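Dipeptidase (Streptococcus thermophilus, PDB 3PEB) probably acts as a manganese-dependent hydrolase of the M24B peptidase family; this chain is its N-terminal creatinase/prolidase-type domain. Local coordinates at residues Ala22-Pro27 / Glu124-Phe129. Numbering follows the deposited sequence.
Sequences AIVSDP and ENLTPF
Where Leu126 meets Ala22 and Val24 there is no flat group, just methyl against methyl; the planar group that matters is the Asn125 carboxamide beside it. Thr127 N lies 3.0 Å from Asn125 OD1, its N-H pointing nearly straight at that oxygen. The donor sits over a face of the amide, 60° out of the carbonyl plane. Phe104 N donates to the same oxygen, so two backbone bonds grip it and pin the Asx turn that leads into helix 127-133, with Leu126 as its middle residue. Leu126 starts out toward strand 21-24, with CG anti to its backbone N (chi1 -168°), and a single branch does the touching. Leu126 CD2 rests on Ala22 CB at 3.9 Å and reaches Val24 CG2 at 4.1 Å, one methyl touching two residues two apart on the same face of the strand. Val24 CG2, the methyl anti to the carbonyl carbon, is the branch that meets Leu126. All three residues are buried, and the contact is purely apolar: plain core packing of the creatinase/prolidase N-terminal domain, joining strand 21-24 to the link between edge strand 122-125 and helix 127-133. Strand 96-102 runs between strands 21-24 and 122-125 in the sheet, so Leu126, which also touches Tyr101, bridges over the intervening strand. Val24 also packs against Thr29, Val30 and Leu33 of helix 27-34, while Phe129 of helix 127-133 stacks with Phe13 of helix 6-16.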
ATOM      1  N   ALA A  22      -3.718  -4.764  -3.384  1.00 22.60           N
ATOM      2  CA  ALA A  22      -3.743  -4.628  -1.919  1.00 22.32           C
ATOM      3  C   ALA A  22      -3.088  -3.300  -1.533  1.00 21.99           C
ATOM      4  O   ALA A  22      -1.998  -2.962  -2.014  1.00 22.03           O
ATOM      5  CB  ALA A  22      -2.993  -5.802  -1.197  1.00 22.28           C
ATOM      6  N   ILE A  23      -3.727  -2.589  -0.612  1.00 21.94           N
ATOM      7  CA  ILE A  23      -3.159  -1.364  -0.048  1.00 22.06           C
ATOM      8  C   ILE A  23      -2.817  -1.670   1.392  1.00 23.02           C
ATOM      9  O   ILE A  23      -3.707  -1.861   2.225  1.00 23.94           O
ATOM     10  CB  ILE A  23      -4.148  -0.157  -0.114  1.00 22.89           C
ATOM     11  CG1 ILE A  23      -4.553   0.108  -1.560  1.00 22.50           C
ATOM     12  CG2 ILE A  23      -3.487   1.114   0.521  1.00 22.67           C
ATOM     13  CD1 ILE A  23      -5.608   1.244  -1.737  1.00 25.26           C
ATOM     14  N   VAL A  24      -1.519  -1.722   1.673  1.00 23.31           N
ATOM     15  CA  VAL A  24      -0.995  -2.072   2.976  1.00 23.51           C
ATOM     16  C   VAL A  24      -0.622  -0.774   3.679  1.00 23.83           C
ATOM     17  O   VAL A  24       0.136   0.033   3.137  1.00 23.68           O
ATOM     18  CB  VAL A  24       0.228  -3.027   2.833  1.00 23.82           C
ATOM     19  CG1 VAL A  24       0.882  -3.339   4.201  1.00 24.26           C
ATOM     20  CG2 VAL A  24      -0.206  -4.351   2.160  1.00 24.20           C
ATOM     21  N   SER A  25      -1.176  -0.581   4.877  1.00 24.21           N
ATOM     22  CA  SER A  25      -0.995   0.636   5.630  1.00 23.65           C
ATOM     23  C   SER A  25      -0.313   0.467   6.981  1.00 24.86           C
ATOM     24  O   SER A  25       0.254   1.440   7.494  1.00 25.38           O
ATOM     25  CB  SER A  25      -2.352   1.322   5.868  1.00 23.09           C
ATOM     26  OG  SER A  25      -3.248   0.452   6.511  1.00 23.55           O
ATOM     27  N   ASP A  26      -0.385  -0.719   7.581  1.00 24.46           N
ATOM     28  CA  ASP A  26       0.161  -0.938   8.904  1.00 25.16           C
ATOM     29  C   ASP A  26       1.669  -1.003   8.762  1.00 25.84           C
ATOM     30  O   ASP A  26       2.173  -1.830   7.990  1.00 24.36           O
ATOM     31  CB  ASP A  26      -0.388  -2.267   9.478  1.00 25.79           C
ATOM     32  CG  ASP A  26       0.006  -2.489  10.911  1.00 29.10           C
ATOM     33  OD1 ASP A  26       0.994  -1.882  11.383  1.00 28.84           O
ATOM     34  OD2 ASP A  26      -0.719  -3.236  11.594  1.00 30.50           O
ATOM     35  N   PRO A  27       2.410  -0.116   9.471  1.00 26.09           N
ATOM     36  CA  PRO A  27       3.876  -0.167   9.378  1.00 26.53           C
ATOM     37  C   PRO A  27       4.483  -1.512   9.730  1.00 27.12           C
ATOM     38  O   PRO A  27       5.508  -1.918   9.149  1.00 27.91           O
ATOM     39  CB  PRO A  27       4.334   0.919  10.386  1.00 27.68           C
ATOM     40  CG  PRO A  27       3.165   1.897  10.394  1.00 27.86           C
ATOM     41  CD  PRO A  27       1.954   0.986  10.356  1.00 26.78           C
ATOM     42  N   GLU A 124     -12.337  -4.440   0.415  1.00 28.14           N
ATOM     43  CA  GLU A 124     -12.489  -5.653   1.205  1.00 29.34           C
ATOM     44  C   GLU A 124     -11.344  -5.728   2.192  1.00 28.14           C
ATOM     45  O   GLU A 124     -10.326  -5.077   2.003  1.00 27.62           O
ATOM     46  CB  GLU A 124     -12.465  -6.901   0.326  1.00 30.51           C
ATOM     47  CG  GLU A 124     -13.633  -7.022  -0.671  1.00 33.83           C
ATOM     48  CD  GLU A 124     -14.982  -7.286  -0.021  1.00 41.52           C
ATOM     49  OE1 GLU A 124     -15.034  -7.619   1.190  1.00 43.88           O
ATOM     50  OE2 GLU A 124     -16.006  -7.158  -0.737  1.00 45.34           O
ATOM     51  N   ASN A 125     -11.524  -6.523   3.245  1.00 28.44           N
ATOM     52  CA  ASN A 125     -10.605  -6.555   4.386  1.00 28.37           C
ATOM     53  C   ASN A 125      -9.451  -7.577   4.218  1.00 27.58           C
ATOM     54  O   ASN A 125      -9.688  -8.761   4.109  1.00 28.44           O
ATOM     55  CB  ASN A 125     -11.379  -6.911   5.644  1.00 29.59           C
ATOM     56  CG  ASN A 125     -10.596  -6.685   6.908  1.00 30.30           C
ATOM     57  OD1 ASN A 125      -9.494  -6.122   6.892  1.00 26.22           O
ATOM     58  ND2 ASN A 125     -11.205  -7.070   8.049  1.00 31.34           N
ATOM     59  N   LEU A 126      -8.228  -7.067   4.214  1.00 26.07           N
ATOM     60  CA  LEU A 126      -6.979  -7.835   4.116  1.00 25.32           C
ATOM     61  C   LEU A 126      -6.463  -8.310   5.457  1.00 25.66           C
ATOM     62  O   LEU A 126      -5.589  -9.184   5.511  1.00 25.86           O
ATOM     63  CB  LEU A 126      -5.894  -6.956   3.499  1.00 24.47           C
ATOM     64  CG  LEU A 126      -4.584  -7.623   3.036  1.00 25.13           C
ATOM     65  CD1 LEU A 126      -4.858  -8.651   1.919  1.00 27.14           C
ATOM     66  CD2 LEU A 126      -3.633  -6.525   2.572  1.00 24.36           C
ATOM     67  N   THR A 127      -6.974  -7.749   6.558  1.00 27.05           N
ATOM     68  CA  THR A 127      -6.379  -8.014   7.856  1.00 28.01           C
ATOM     69  C   THR A 127      -6.368  -9.504   8.233  1.00 29.39           C
ATOM     70  O   THR A 127      -5.360 -10.006   8.750  1.00 29.92           O
ATOM     71  CB  THR A 127      -7.029  -7.124   8.983  1.00 28.63           C
ATOM     72  OG1 THR A 127      -6.585  -5.767   8.838  1.00 28.74           O
ATOM     73  CG2 THR A 127      -6.599  -7.643  10.366  1.00 30.44           C
ATOM     74  N   PRO A 128      -7.472 -10.228   7.986  1.00 31.76           N
ATOM     75  CA  PRO A 128      -7.465 -11.651   8.319  1.00 33.44           C
ATOM     76  C   PRO A 128      -6.357 -12.442   7.589  1.00 33.39           C
ATOM     77  O   PRO A 128      -5.665 -13.258   8.208  1.00 33.94           O
ATOM     78  CB  PRO A 128      -8.859 -12.113   7.895  1.00 34.74           C
ATOM     79  CG  PRO A 128      -9.724 -10.885   8.095  1.00 35.16           C
ATOM     80  CD  PRO A 128      -8.825  -9.761   7.615  1.00 32.17           C
ATOM     81  N   PHE A 129      -6.150 -12.143   6.312  1.00 32.73           N
ATOM     82  CA  PHE A 129      -5.080 -12.785   5.576  1.00 32.84           C
ATOM     83  C   PHE A 129      -3.698 -12.452   6.149  1.00 33.38           C
ATOM     84  O   PHE A 129      -2.844 -13.364   6.288  1.00 34.61           O
ATOM     85  CB  PHE A 129      -5.147 -12.473   4.100  1.00 32.21           C
ATOM     86  CG  PHE A 129      -4.119 -13.238   3.301  1.00 34.10           C
ATOM     87  CD1 PHE A 129      -4.201 -14.617   3.220  1.00 36.82           C
ATOM     88  CD2 PHE A 129      -3.048 -12.594   2.698  1.00 34.24           C
ATOM     89  CE1 PHE A 129      -3.236 -15.358   2.512  1.00 37.96           C
ATOM     90  CE2 PHE A 129      -2.083 -13.341   1.983  1.00 34.78           C
ATOM     91  CZ  PHE A 129      -2.190 -14.702   1.904  1.00 36.24           C
TER